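Side-chain contact in segregation and condensation protein A (Bacillus subtilis, PDB 5H66), which is the kleisin subunit of the bacterial condensin complex and probably links SMC proteins in chromosome condensation and segregation: residues K39-L42 against V43-L47. Residues are numbered along the deposited sequence; the frame is centred on the assembly and turned at random.
Sequences KEHL and VVTFL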
loop_
_atom_site.group_PDB
_atom_site.type_symbol
_atom_site.label_atom_id
_atom_site.label_comp_id
_atom_site.label_asym_id
_atom_site.label_seq_id
_atom_site.Cartn_x
_atom_site.Cartn_y
_atom_site.Cartn_z
ATOM N N LYS C 39 -0.366 6.864 27.563
ATOM C CA LYS C 39 -0.137 6.495 26.165
ATOM C C LYS C 39 -0.001 7.720 25.266
ATOM O O LYS C 39 0.843 7.746 24.363
ATOM C CB LYS C 39 -1.274 5.591 25.676
ATOM C CG LYS C 39 -0.906 4.687 24.509
ATOM C CD LYS C 39 -2.043 3.731 24.141
ATOM C CE LYS C 39 -1.605 2.797 23.011
ATOM N NZ LYS C 39 -2.662 1.930 22.404
ATOM N N GLU C 40 -0.818 8.749 25.503
ATOM C CA GLU C 40 -0.715 9.975 24.716
ATOM C C GLU C 40 0.622 10.670 24.950
ATOM O O GLU C 40 1.244 11.175 24.006
ATOM C CB GLU C 40 -1.880 10.907 25.058
ATOM C CG GLU C 40 -1.740 12.327 24.525
ATOM C CD GLU C 40 -2.774 13.277 25.112
ATOM O OE1 GLU C 40 -2.443 14.464 25.327
ATOM O OE2 GLU C 40 -3.918 12.838 25.361
ATOM N N HIS C 41 1.081 10.699 26.205
ATOM C CA HIS C 41 2.358 11.328 26.530
ATOM C C HIS C 41 3.525 10.553 25.929
ATOM O O HIS C 41 4.474 11.156 25.409
ATOM C CB HIS C 41 2.508 11.433 28.048
ATOM C CG HIS C 41 3.321 12.605 28.501
ATOM N ND1 HIS C 41 4.695 12.560 28.615
ATOM C CD2 HIS C 41 2.955 13.853 28.880
ATOM C CE1 HIS C 41 5.140 13.729 29.043
ATOM N NE2 HIS C 41 4.103 14.532 29.210
ATOM N N LEU C 42 3.470 9.218 25.994
ATOM C CA LEU C 42 4.549 8.393 25.458
ATOM C C LEU C 42 4.777 8.668 23.975
ATOM O O LEU C 42 5.924 8.759 23.522
ATOM C CB LEU C 42 4.233 6.914 25.678
ATOM C CG LEU C 42 5.404 5.927 25.680
ATOM C CD1 LEU C 42 5.139 4.791 26.654
ATOM C CD2 LEU C 42 5.665 5.384 24.287
ATOM N N VAL C 43 3.694 8.809 23.207
ATOM C CA VAL C 43 3.816 9.039 21.769
ATOM C C VAL C 43 4.602 10.316 21.495
ATOM O O VAL C 43 5.535 10.327 20.686
ATOM C CB VAL C 43 2.423 9.086 21.115
ATOM C CG1 VAL C 43 2.530 9.603 19.687
ATOM C CG2 VAL C 43 1.775 7.717 21.147
ATOM N N VAL C 44 4.239 11.412 22.168
ATOM C CA VAL C 44 4.896 12.691 21.912
ATOM C C VAL C 44 6.358 12.645 22.338
ATOM O O VAL C 44 7.233 13.198 21.661
ATOM C CB VAL C 44 4.139 13.832 22.614
ATOM C CG1 VAL C 44 4.842 15.161 22.372
ATOM C CG2 VAL C 44 2.703 13.881 22.128
ATOM N N THR C 45 6.647 11.994 23.466
ATOM C CA THR C 45 8.035 11.785 23.867
ATOM C C THR C 45 8.797 11.008 22.804
ATOM O O THR C 45 9.904 11.393 22.408
ATOM C CB THR C 45 8.082 11.048 25.204
ATOM O OG1 THR C 45 7.336 11.785 26.182
ATOM C CG2 THR C 45 9.521 10.878 25.677
ATOM N N PHE C 46 8.211 9.909 22.326
ATOM C CA PHE C 46 8.844 9.109 21.283
ATOM C C PHE C 46 9.143 9.954 20.051
ATOM O O PHE C 46 10.251 9.903 19.505
ATOM C CB PHE C 46 7.943 7.924 20.929
ATOM C CG PHE C 46 8.605 6.889 20.062
ATOM C CD1 PHE C 46 9.508 5.983 20.601
ATOM C CD2 PHE C 46 8.302 6.803 18.713
ATOM C CE1 PHE C 46 10.111 5.015 19.804
ATOM C CE2 PHE C 46 8.898 5.843 17.912
ATOM C CZ PHE C 46 9.806 4.946 18.459
ATOM N N LEU C 47 8.168 10.751 19.606
ATOM C CA LEU C 47 8.401 11.631 18.464
ATOM C C LEU C 47 9.454 12.687 18.774
ATOM O O LEU C 47 10.224 13.079 17.885
ATOM C CB LEU C 47 7.090 12.298 18.043
ATOM C CG LEU C 47 5.998 11.347 17.539
ATOM C CD1 LEU C 47 4.688 12.085 17.304
ATOM C CD2 LEU C 47 6.462 10.637 16.264
#
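The imidazole of His41 and the hydroxyl of Thr45 meet one turn apart on helix 39-54, where OG1 approaches the ring obliquely and comes 3.7 Å from ND1. The main polar partner of ND1 is Glu37, to which it is hydrogen-bonded, and the ring also packs edge-to-face with that of Phe34. The Phe46 ring, with CG anti to the backbone N (chi1 -169°), leads away from the first turn, while its CB lies 3.4 Å from Leu42 O. With OG1 set beside its own backbone N (chi1 -56°), Thr45 turns the hydroxyl back to 3.0 Å from His41 O, though the placing of OG1 is less certain. The same carbonyl accepts Thr45 N in a nearly straight bond (N-H...O 171°), and Arg13 adds weak hydrogen bonds to His41 O and Thr45 OG1. Two further i to i+4 backbone bonds are Val43 N to Lys39 O, 3.3 Å, and Phe46 N to Leu42 O, 2.8 Å. Methyls approach carbonyl oxygens of the first turn: Val43 CG2 is 3.3 Å from Lys39 O, and Val44 CG2 is 3.6 Å from Glu40 O. Leu42 and Phe46 pack on apolar side chains of another protein's chain, whose backbone also accepts Lys39 NZ; Phe46 and Leu47 meet a second such chain. Helix 39-54 belongs to a winged-helix-like fold, as in other kleisin C-terminal domains, and its start packs through Thr45 on Phe30 and Phe34 and through Val44 on Ile10, just ahead of helix 11-23.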